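Local structure of dihydrofolate reductase (Moritella profunda, 2ZZA) at residues R34-K39 / E92-G97; K39-G44 / P56-I61. The protein probably supplies tetrahydrofolate for purine, glycine and DNA-precursor synthesis by reducing 7,8-dihydrofolate with NADPH. One frame throughout, in Å; residues are numbered along the deposited sequence.

Contact 1. Residues R34-K39 / E92-G97. With NAP (NADP nicotinamide-adenine-dinucleotide phosphate), chain C.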
ATOM      1  N   ARG A  34      -9.941  -1.144   6.136  1.00 20.45           N
ATOM      2  CA  ARG A  34      -9.911  -1.504   7.548  1.00 21.72           C
ATOM      3  C   ARG A  34      -8.536  -1.243   8.162  1.00 20.15           C
ATOM      4  O   ARG A  34      -8.426  -0.730   9.277  1.00 19.38           O
ATOM      5  CB  ARG A  34     -10.279  -2.987   7.711  1.00 24.88           C
ATOM      6  CG  ARG A  34     -10.090  -3.535   9.121  1.00 30.25           C
ATOM      7  CD  ARG A  34     -10.399  -5.037   9.219  1.00 33.20           C
ATOM      8  NE  ARG A  34     -10.058  -5.556  10.544  1.00 38.96           N
ATOM      9  CZ  ARG A  34     -10.316  -6.788  10.980  1.00 39.19           C
ATOM     10  NH1 ARG A  34      -9.953  -7.142  12.209  1.00 38.05           N
ATOM     11  NH2 ARG A  34     -10.936  -7.662  10.198  1.00 40.22           N
ATOM     12  N   ALA A  35      -7.490  -1.579   7.419  1.00 18.67           N
ATOM     13  CA  ALA A  35      -6.125  -1.408   7.908  1.00 18.89           C
ATOM     14  C   ALA A  35      -5.581   0.016   7.857  1.00 18.70           C
ATOM     15  O   ALA A  35      -4.566   0.311   8.492  1.00 20.11           O
ATOM     16  CB  ALA A  35      -5.190  -2.339   7.140  1.00 16.09           C
ATOM     17  N   THR A  36      -6.248   0.903   7.123  1.00 17.87           N
ATOM     18  CA  THR A  36      -5.761   2.272   6.986  1.00 18.13           C
ATOM     19  C   THR A  36      -6.654   3.371   7.554  1.00 21.11           C
ATOM     20  O   THR A  36      -6.184   4.485   7.810  1.00 21.38           O
ATOM     21  CB  THR A  36      -5.509   2.608   5.503  1.00 18.42           C
ATOM     22  OG1 THR A  36      -6.725   2.427   4.765  1.00 16.85           O
ATOM     23  CG2 THR A  36      -4.419   1.703   4.922  1.00 13.96           C
ATOM     24  N   LEU A  37      -7.937   3.066   7.737  1.00 20.09           N
ATOM     25  CA  LEU A  37      -8.882   4.050   8.250  1.00 20.79           C
ATOM     26  C   LEU A  37      -8.317   4.776   9.457  1.00 20.70           C
ATOM     27  O   LEU A  37      -7.758   4.152  10.354  1.00 21.03           O
ATOM     28  CB  LEU A  37     -10.203   3.372   8.628  1.00 22.36           C
ATOM     29  CG  LEU A  37     -11.369   4.276   9.048  1.00 23.49           C
ATOM     30  CD1 LEU A  37     -11.731   5.209   7.909  1.00 24.71           C
ATOM     31  CD2 LEU A  37     -12.567   3.423   9.426  1.00 23.38           C
ATOM     32  N   GLY A  38      -8.449   6.099   9.459  1.00 21.70           N
ATOM     33  CA  GLY A  38      -7.971   6.899  10.574  1.00 23.38           C
ATOM     34  C   GLY A  38      -6.473   7.114  10.650  1.00 24.33           C
ATOM     35  O   GLY A  38      -5.980   7.785  11.562  1.00 25.45           O
ATOM     36  N   LYS A  39      -5.740   6.559   9.691  1.00 23.22           N
ATOM     37  CA  LYS A  39      -4.291   6.701   9.672  1.00 22.82           C
ATOM     38  C   LYS A  39      -3.848   7.522   8.473  1.00 22.68           C
ATOM     39  O   LYS A  39      -4.563   7.622   7.475  1.00 22.09           O
ATOM     40  CB  LYS A  39      -3.616   5.331   9.572  1.00 20.53           C
ATOM     41  CG  LYS A  39      -4.022   4.314  10.626  1.00 19.32           C
ATOM     42  CD  LYS A  39      -3.291   3.003  10.366  1.00 19.88           C
ATOM     43  CE  LYS A  39      -3.714   1.900  11.323  1.00 17.75           C
ATOM     44  NZ  LYS A  39      -3.176   0.579  10.859  1.00 18.63           N
ATOM     45  N   GLU A  92       1.204   5.483  13.881  1.00 31.79           N
ATOM     46  CA  GLU A  92       1.593   4.706  12.715  1.00 28.99           C
ATOM     47  C   GLU A  92       1.234   5.403  11.419  1.00 27.26           C
ATOM     48  O   GLU A  92       0.199   6.051  11.306  1.00 25.44           O
ATOM     49  CB  GLU A  92       0.922   3.335  12.779  1.00 28.44           C
ATOM     50  CG  GLU A  92       1.166   2.430  11.584  1.00 28.31           C
ATOM     51  CD  GLU A  92       0.417   1.121  11.721  1.00 27.39           C
ATOM     52  OE1 GLU A  92      -0.794   1.167  12.035  1.00 25.83           O
ATOM     53  OE2 GLU A  92       1.033   0.053  11.518  1.00 27.97           O
ATOM     54  N   LEU A  93       2.116   5.243  10.445  1.00 26.86           N
ATOM     55  CA  LEU A  93       1.973   5.827   9.123  1.00 27.13           C
ATOM     56  C   LEU A  93       1.863   4.669   8.126  1.00 25.53           C
ATOM     57  O   LEU A  93       2.578   3.675   8.251  1.00 26.23           O
ATOM     58  CB  LEU A  93       3.207   6.700   8.878  1.00 28.66           C
ATOM     59  CG  LEU A  93       3.832   7.060   7.542  1.00 30.36           C
ATOM     60  CD1 LEU A  93       4.787   8.218   7.784  1.00 30.09           C
ATOM     61  CD2 LEU A  93       4.576   5.874   6.946  1.00 28.64           C
ATOM     62  N   MET A  94       0.962   4.782   7.153  1.00 23.25           N
ATOM     63  CA  MET A  94       0.778   3.706   6.179  1.00 22.08           C
ATOM     64  C   MET A  94       1.225   4.059   4.765  1.00 21.27           C
ATOM     65  O   MET A  94       0.611   4.909   4.115  1.00 20.21           O
ATOM     66  CB  MET A  94      -0.699   3.278   6.114  1.00 21.41           C
ATOM     67  CG  MET A  94      -1.310   2.806   7.427  1.00 20.71           C
ATOM     68  SD  MET A  94      -0.656   1.239   8.036  1.00 21.84           S
ATOM     69  CE  MET A  94      -1.580   0.086   7.071  1.00 17.92           C
ATOM     70  N   ILE A  95       2.281   3.404   4.292  1.00 20.53           N
ATOM     71  CA  ILE A  95       2.773   3.608   2.923  1.00 19.45           C
ATOM     72  C   ILE A  95       1.877   2.695   2.081  1.00 19.58           C
ATOM     73  O   ILE A  95       1.968   1.473   2.195  1.00 20.88           O
ATOM     74  CB  ILE A  95       4.239   3.137   2.762  1.00 20.28           C
ATOM     75  CG1 ILE A  95       5.169   3.992   3.630  1.00 19.60           C
ATOM     76  CG2 ILE A  95       4.650   3.217   1.293  1.00 21.16           C
ATOM     77  CD1 ILE A  95       5.152   5.437   3.282  1.00 20.33           C
ATOM     78  N   ILE A  96       1.075   3.257   1.260  1.00 18.05           N
ATOM     79  CA  ILE A  96       0.181   2.565   0.405  1.00 17.98           C
ATOM     80  C   ILE A  96       0.589   2.359  -1.060  1.00 19.51           C
ATOM     81  O   ILE A  96      -0.134   1.980  -1.832  1.00 18.16           O
ATOM     82  CB  ILE A  96      -1.153   3.066   0.456  1.00 16.94           C
ATOM     83  CG1 ILE A  96      -1.219   4.364  -0.255  1.00 19.12           C
ATOM     84  CG2 ILE A  96      -1.784   3.042   1.776  1.00 16.61           C
ATOM     85  CD1 ILE A  96      -2.271   4.738  -0.595  1.00 18.87           C
ATOM     86  N   GLY A  97       1.833   2.614  -1.295  1.00 21.92           N
ATOM     87  CA  GLY A  97       2.542   2.485  -2.532  1.00 24.20           C
ATOM     88  C   GLY A  97       2.512   3.642  -3.575  1.00 25.05           C
ATOM     89  O   GLY A  97       2.065   4.543  -3.397  1.00 25.82           O
TER
HETATM   90  PA  NAP C 163       4.011   5.349  -7.773  1.00 22.73           P
HETATM   91  O1A NAP C 163       5.060   4.743  -6.923  1.00 22.06           O
HETATM   92  O2A NAP C 163       2.551   5.290  -7.096  1.00 19.67           O
HETATM   93  O5B NAP C 163       4.286   6.909  -8.051  1.00 21.25           O
HETATM   94  C5B NAP C 163       5.512   7.309  -8.666  1.00 20.21           C
HETATM   95  C4B NAP C 163       5.652   8.832  -8.635  1.00 22.11           C
HETATM   96  O4B NAP C 163       5.652   9.336  -7.289  1.00 23.44           O
HETATM   97  C3B NAP C 163       6.992   9.284  -9.215  1.00 22.79           C
HETATM   98  O3B NAP C 163       6.901   9.285 -10.642  1.00 18.86           O
HETATM   99  C2B NAP C 163       6.963  10.719  -8.694  1.00 22.00           C
HETATM  100  O2B NAP C 163       5.944  11.457  -9.371  1.00 23.08           O
HETATM  101  C1B NAP C 163       6.518  10.485  -7.249  1.00 22.20           C
HETATM  102  N9A NAP C 163       7.679  10.156  -6.391  1.00 23.14           N
HETATM  103  C8A NAP C 163       8.252   8.961  -6.252  1.00 24.88           C
HETATM  104  N7A NAP C 163       9.236   9.043  -5.361  1.00 26.36           N
HETATM  105  C5A NAP C 163       9.294  10.299  -4.927  1.00 24.67           C
HETATM  106  C6A NAP C 163      10.083  10.972  -4.004  1.00 26.46           C
HETATM  107  N6A NAP C 163      11.035  10.331  -3.332  1.00 24.82           N
HETATM  108  N1A NAP C 163       9.861  12.277  -3.791  1.00 24.57           N
HETATM  109  C2A NAP C 163       8.909  12.922  -4.440  1.00 23.19           C
HETATM  110  N3A NAP C 163       8.139  12.313  -5.325  1.00 22.87           N
HETATM  111  C4A NAP C 163       8.304  11.010  -5.589  1.00 24.04           C
HETATM  112  O3  NAP C 163       3.858   4.686  -9.236  1.00 22.02           O
HETATM  113  PN  NAP C 163       4.137   3.133  -9.573  1.00 23.50           P
HETATM  114  O1N NAP C 163       3.969   3.255 -11.037  1.00 20.39           O
HETATM  115  O2N NAP C 163       5.437   2.978  -8.881  1.00 24.47           O
HETATM  116  O5D NAP C 163       2.862   2.655  -8.713  1.00 24.12           O
HETATM  117  C5D NAP C 163       1.554   2.643  -9.295  1.00 24.96           C
HETATM  118  C4D NAP C 163       1.189   1.257  -9.828  1.00 23.06           C
HETATM  119  O4D NAP C 163       1.177   0.374  -8.690  1.00 23.07           O
HETATM  120  C3D NAP C 163      -0.242   1.261 -10.371  1.00 21.63           C
HETATM  121  O3D NAP C 163      -0.466   0.165 -11.261  1.00 22.30           O
HETATM  122  C2D NAP C 163      -1.043   1.054  -9.089  1.00 22.36           C
HETATM  123  O2D NAP C 163      -2.331   0.506  -9.383  1.00 21.60           O
HETATM  124  C1D NAP C 163      -0.181  -0.032  -8.445  1.00 21.00           C
HETATM  125  N1N NAP C 163      -0.448  -0.206  -7.000  1.00 20.10           N
HETATM  126  C2N NAP C 163      -0.826  -1.461  -6.503  1.00 19.18           C
HETATM  127  C3N NAP C 163      -0.983  -1.641  -5.134  1.00 19.39           C
HETATM  128  C7N NAP C 163      -1.367  -3.015  -4.578  1.00 18.59           C
HETATM  129  O7N NAP C 163      -1.271  -3.258  -3.377  1.00 16.92           O
HETATM  130  N7N NAP C 163      -1.777  -3.901  -5.482  1.00 18.11           N
HETATM  131  C4N NAP C 163      -0.768  -0.578  -4.265  1.00 19.18           C
HETATM  132  C5N NAP C 163      -0.403   0.673  -4.751  1.00 17.57           C
HETATM  133  C6N NAP C 163      -0.244   0.862  -6.119  1.00 18.48           C
HETATM  134  P2B NAP C 163       6.268  12.931  -9.925  1.00 22.77           P
HETATM  135  O1X NAP C 163       5.068  13.799  -9.933  1.00 25.25           O
HETATM  136  O2X NAP C 163       7.452  13.520  -9.009  1.00 21.06           O
HETATM  137  O3X NAP C 163       6.880  12.699 -11.396  1.00 22.72           O

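Contact 2. Residues K39-G44 / P56-I61. With FOL (folic acid), chain D.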
ATOM      1  N   LYS A  39      -5.740   6.559   9.691  1.00 23.22           N
ATOM      2  CA  LYS A  39      -4.291   6.701   9.672  1.00 22.82           C
ATOM      3  C   LYS A  39      -3.848   7.522   8.473  1.00 22.68           C
ATOM      4  O   LYS A  39      -4.563   7.622   7.475  1.00 22.09           O
ATOM      5  CB  LYS A  39      -3.616   5.331   9.572  1.00 20.53           C
ATOM      6  CG  LYS A  39      -4.022   4.314  10.626  1.00 19.32           C
ATOM      7  CD  LYS A  39      -3.291   3.003  10.366  1.00 19.88           C
ATOM      8  CE  LYS A  39      -3.714   1.900  11.323  1.00 17.75           C
ATOM      9  NZ  LYS A  39      -3.176   0.579  10.859  1.00 18.63           N
ATOM     10  N   PRO A  40      -2.672   8.153   8.567  1.00 22.56           N
ATOM     11  CA  PRO A  40      -2.213   8.931   7.416  1.00 20.83           C
ATOM     12  C   PRO A  40      -1.731   7.913   6.378  1.00 20.74           C
ATOM     13  O   PRO A  40      -1.045   6.949   6.725  1.00 20.93           O
ATOM     14  CB  PRO A  40      -1.051   9.743   7.984  1.00 20.69           C
ATOM     15  CG  PRO A  40      -1.402   9.881   9.433  1.00 23.34           C
ATOM     16  CD  PRO A  40      -1.904   8.500   9.774  1.00 21.61           C
ATOM     17  N   ILE A  41      -2.114   8.093   5.123  1.00 19.49           N
ATOM     18  CA  ILE A  41      -1.655   7.186   4.080  1.00 17.65           C
ATOM     19  C   ILE A  41      -0.753   7.969   3.136  1.00 17.50           C
ATOM     20  O   ILE A  41      -1.105   9.060   2.698  1.00 15.73           O
ATOM     21  CB  ILE A  41      -2.832   6.556   3.291  1.00 17.18           C
ATOM     22  CG1 ILE A  41      -3.763   7.651   2.762  1.00 17.67           C
ATOM     23  CG2 ILE A  41      -3.589   5.572   4.193  1.00 15.38           C
ATOM     24  CD1 ILE A  41      -4.887   7.119   1.894  1.00 19.94           C
ATOM     25  N   VAL A  42       0.421   7.412   2.855  1.00 18.28           N
ATOM     26  CA  VAL A  42       1.407   8.033   1.975  1.00 16.89           C
ATOM     27  C   VAL A  42       1.462   7.250   0.669  1.00 18.48           C
ATOM     28  O   VAL A  42       1.627   6.029   0.681  1.00 18.30           O
ATOM     29  CB  VAL A  42       2.803   8.018   2.623  1.00 18.20           C
ATOM     30  CG1 VAL A  42       3.816   8.642   1.683  1.00 15.81           C
ATOM     31  CG2 VAL A  42       2.763   8.759   3.957  1.00 15.68           C
ATOM     32  N   MET A  43       1.347   7.955  -0.452  1.00 15.79           N
ATOM     33  CA  MET A  43       1.336   7.306  -1.755  1.00 17.20           C
ATOM     34  C   MET A  43       2.068   8.107  -2.825  1.00 17.14           C
ATOM     35  O   MET A  43       2.238   9.322  -2.703  1.00 19.73           O
ATOM     36  CB  MET A  43      -0.112   7.121  -2.203  1.00 17.75           C
ATOM     37  CG  MET A  43      -0.816   8.456  -2.436  1.00 18.35           C
ATOM     38  SD  MET A  43      -2.579   8.337  -2.699  1.00 17.63           S
ATOM     39  CE  MET A  43      -3.176   8.691  -1.057  1.00 17.42           C
ATOM     40  N   GLY A  44       2.486   7.424  -3.885  1.00 17.00           N
ATOM     41  CA  GLY A  44       3.154   8.120  -4.967  1.00 17.00           C
ATOM     42  C   GLY A  44       2.103   8.774  -5.845  1.00 16.28           C
ATOM     43  O   GLY A  44       0.919   8.423  -5.775  1.00 17.14           O
ATOM     44  N   PRO A  56     -11.568   8.674   1.902  1.00 25.29           N
ATOM     45  CA  PRO A  56     -12.220   9.225   3.092  1.00 25.18           C
ATOM     46  C   PRO A  56     -11.725   8.695   4.430  1.00 24.52           C
ATOM     47  O   PRO A  56     -11.298   7.544   4.544  1.00 25.02           O
ATOM     48  CB  PRO A  56     -13.692   8.897   2.853  1.00 26.10           C
ATOM     49  CG  PRO A  56     -13.614   7.590   2.121  1.00 27.97           C
ATOM     50  CD  PRO A  56     -12.514   7.860   1.116  1.00 26.17           C
ATOM     51  N   GLY A  57     -11.782   9.556   5.441  1.00 23.44           N
ATOM     52  CA  GLY A  57     -11.383   9.167   6.782  1.00 23.06           C
ATOM     53  C   GLY A  57      -9.903   8.950   6.997  1.00 22.43           C
ATOM     54  O   GLY A  57      -9.504   8.345   7.987  1.00 22.47           O
ATOM     55  N   ARG A  58      -9.091   9.446   6.071  1.00 21.52           N
ATOM     56  CA  ARG A  58      -7.643   9.310   6.162  1.00 21.48           C
ATOM     57  C   ARG A  58      -6.963  10.576   5.663  1.00 20.48           C
ATOM     58  O   ARG A  58      -7.490  11.267   4.797  1.00 20.69           O
ATOM     59  CB  ARG A  58      -7.167   8.120   5.317  1.00 20.11           C
ATOM     60  CG  ARG A  58      -7.304   6.762   5.997  1.00 17.57           C
ATOM     61  CD  ARG A  58      -7.594   5.651   4.990  1.00 18.41           C
ATOM     62  NE  ARG A  58      -8.916   5.814   4.383  1.00 16.89           N
ATOM     63  CZ  ARG A  58      -9.482   4.947   3.548  1.00 19.09           C
ATOM     64  NH1 ARG A  58     -10.689   5.198   3.061  1.00 20.63           N
ATOM     65  NH2 ARG A  58      -8.852   3.831   3.199  1.00 19.87           N
ATOM     66  N   LEU A  59      -5.800  10.884   6.226  1.00 21.44           N
ATOM     67  CA  LEU A  59      -5.029  12.044   5.794  1.00 21.39           C
ATOM     68  C   LEU A  59      -4.296  11.536   4.550  1.00 21.89           C
ATOM     69  O   LEU A  59      -3.424  10.675   4.662  1.00 20.54           O
ATOM     70  CB  LEU A  59      -4.002  12.434   6.862  1.00 22.56           C
ATOM     71  CG  LEU A  59      -3.503  13.882   6.890  1.00 25.39           C
ATOM     72  CD1 LEU A  59      -2.130  13.919   7.544  1.00 24.20           C
ATOM     73  CD2 LEU A  59      -3.436  14.461   5.489  1.00 25.84           C
ATOM     74  N   ASN A  60      -4.662  12.041   3.375  1.00 21.44           N
ATOM     75  CA  ASN A  60      -4.036  11.605   2.124  1.00 20.86           C
ATOM     76  C   ASN A  60      -2.798  12.424   1.800  1.00 20.85           C
ATOM     77  O   ASN A  60      -2.893  13.620   1.534  1.00 21.37           O
ATOM     78  CB  ASN A  60      -5.025  11.713   0.959  1.00 18.97           C
ATOM     79  CG  ASN A  60      -6.176  10.728   1.068  1.00 21.90           C
ATOM     80  OD1 ASN A  60      -6.923  10.724   2.054  1.00 23.61           O
ATOM     81  ND2 ASN A  60      -6.330   9.893   0.052  1.00 19.23           N
ATOM     82  N   ILE A  61      -1.641  11.771   1.819  1.00 19.91           N
ATOM     83  CA  ILE A  61      -0.369  12.426   1.528  1.00 19.55           C
ATOM     84  C   ILE A  61       0.184  11.843   0.233  1.00 18.47           C
ATOM     85  O   ILE A  61       0.428  10.645   0.148  1.00 20.00           O
ATOM     86  CB  ILE A  61       0.641  12.193   2.673  1.00 18.87           C
ATOM     87  CG1 ILE A  61       0.117  12.842   3.954  1.00 19.35           C
ATOM     88  CG2 ILE A  61       2.007  12.765   2.293  1.00 19.87           C
ATOM     89  CD1 ILE A  61       0.882  12.448   5.205  1.00 18.62           C
TER
HETATM   90  N1  FOL D 164      -3.346  -2.807  -0.454  1.00 20.51           N
HETATM   91  C2  FOL D 164      -4.181  -3.855  -0.411  1.00 20.65           C
HETATM   92  NA2 FOL D 164      -4.107  -4.715   0.602  1.00 19.64           N
HETATM   93  N3  FOL D 164      -5.151  -4.023  -1.406  1.00 22.27           N
HETATM   94  C4  FOL D 164      -5.243  -3.081  -2.436  1.00 23.08           C
HETATM   95  O4  FOL D 164      -6.099  -3.189  -3.313  1.00 21.56           O
HETATM   96  C4A FOL D 164      -4.365  -2.003  -2.441  1.00 22.89           C
HETATM   97  N5  FOL D 164      -4.478  -1.041  -3.368  1.00 23.76           N
HETATM   98  C6  FOL D 164      -3.683   0.035  -3.307  1.00 25.42           C
HETATM   99  C7  FOL D 164      -2.739   0.138  -2.290  1.00 23.38           C
HETATM  100  N8  FOL D 164      -2.622  -0.815  -1.384  1.00 22.02           N
HETATM  101  C8A FOL D 164      -3.419  -1.891  -1.429  1.00 21.55           C
HETATM  102  C9  FOL D 164      -3.817   1.172  -4.323  1.00 24.63           C
HETATM  103  N10 FOL D 164      -5.083   1.114  -5.071  1.00 25.67           N
HETATM  104  C11 FOL D 164      -8.767   1.901  -3.394  1.00 25.30           C
HETATM  105  C12 FOL D 164      -8.657   1.592  -4.746  1.00 24.31           C
HETATM  106  C13 FOL D 164      -7.411   1.328  -5.301  1.00 25.61           C
HETATM  107  C14 FOL D 164      -6.264   1.374  -4.514  1.00 25.99           C
HETATM  108  C15 FOL D 164      -6.376   1.679  -3.162  1.00 24.28           C
HETATM  109  C16 FOL D 164      -7.623   1.939  -2.604  1.00 24.32           C
HETATM  110  C   FOL D 164     -10.140   2.206  -2.788  1.00 26.04           C
HETATM  111  O   FOL D 164     -11.067   2.611  -3.488  1.00 25.47           O
HETATM  112  N   FOL D 164     -10.236   2.014  -1.475  1.00 26.58           N
HETATM  113  CA  FOL D 164     -11.471   2.274  -0.720  1.00 25.59           C
HETATM  114  CB  FOL D 164     -12.275   0.985  -0.528  1.00 30.67           C
HETATM  115  CG  FOL D 164     -12.896   0.486  -1.835  1.00 36.29           C
HETATM  116  CD  FOL D 164     -13.994   1.430  -2.332  1.00 40.29           C
HETATM  117  OE1 FOL D 164     -14.364   2.335  -1.554  1.00 42.27           O
HETATM  118  OE2 FOL D 164     -14.450   1.216  -3.477  1.00 41.57           O
HETATM  119  CT  FOL D 164     -11.088   2.827   0.654  1.00 25.54           C
HETATM  120  O1  FOL D 164      -9.954   2.521   1.084  1.00 20.80           O
HETATM  121  O2  FOL D 164     -11.934   3.536   1.241  1.00 22.10           O

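Contact 1. Residues R34-K39 / E92-G97
A salt bridge lies within an otherwise apolar, mostly buried contact: Lys39 NZ meets Glu92 OE1 at 2.7 Å, coming from above the carboxylate plane. Lys39 NZ also donates to Ala35 O at 2.8 Å, so it ties the last turn of helix 26-36 to the strand. Its chain, fully extended beyond CG, runs across the side chain of Met94, where Lys39 CD lies 3.5 Å from Met94 CG. Met94 bends at both chi2 (-68°) and chi3 (-81°), which folds its methyl back under the helix end; Met94 CE comes to 3.3 Å from Ala35 O and 3.9 Å from Thr36 CG2. Replacing Lys39 with an alanine would probably leave Glu92 OE1 without its cationic mate, strip Ala35 O of this donor and uncover the flank of Met94. Backbone N of Lys39 closes the type II turn from Thr36 on Thr36 O, with Gly38 at positive phi. The other carboxylate oxygen, Glu92 OE2, is held by Ser4, Tyr113 and Arg111. Helix 26-36 thus packs over strand 92-95, which runs between strands 2-9 and 40-44 in the sheet and leads into the cofactor site at Ile96 and Gly97.

Contact 2. Residues K39-G44 / P56-I61
Ile41 sits between two backbone bonds to strand 59-63: Ile41 N donates to Leu59 O and Ile41 O accepts from Ile61 N, both at 2.9 Å. These belong to a beta-alpha-beta crossover, in which strand 40-44, helix 45-51 and strand 59-63 place two parallel strands side by side, their axes 18° apart. Met43 N continues the pattern to Ile61 O.

The tight part is the sheet itself, where Ile41, Val42 and Ile61 are buried. On the face that carries Pro40, Val42 and Ile61, Val42 CG2 lies 4.2 Å from Ile61 CB, and Ala83 and Ala86 of helix 80-87 close over Ile61. On the reverse face the side chains of Ile41 and Asn60 run alongside each other in the same direction, while Met43 crosses Asn60 with its methyl. The first torsion of Ile41 tucks CG1 in over its own backbone, flanked by N and C (chi1 53°), and brings Ile41 CG1 to 3.6 Å from Leu59 O.

Toward solvent the contact opens. Leu59 is partly exposed, though Pro40 CB still touches Leu59 CB at 4.1 Å; farther back, Pro56 and Gly57 form an exposed loop. Arg58 rises from this end, Arg58 CG 3.2 Å from Lys39 O and its CD against Ile41 CG2. Bends at chi2 and chi3 turn its guanidinium to the folate, and Thr36 OG1 also bonds NH2. Arg58 NE and NH1 both donate to Pro56 O, which lies in the guanidinium plane and so fixes its rotation. The NH1/NH2 edge meets the folate alpha-carboxylate two to two: Arg58 NH2 reaches FOL O1 at 2.7 Å, and Arg58 NH1 reaches FOL O2 at 2.8 Å on a nearly straight bond of 175°.

Contacts 1 and 2 share Lys39, whose side chain serves contact 1 while its backbone carbonyl faces Arg58 in contact 2. Both are largely buried and belong to the same sheet, since strands 92-95 and 40-44 are neighbours in it: Met94 O probably bonds Val42 N, and Ile96 packs on Met43. Contact 1 is a helix end laid over a strand, joined by side chains around one ion pair, its carboxylate buried; contact 2 is strand beside strand, joined chiefly by backbone bonds, with its loop end exposed. Both border both ligands: Ile96 of contact 1 lies in the folate and the NADP pockets, while contact 2 meets NADP at Gly44 and the folate at Arg58, the latter by charge.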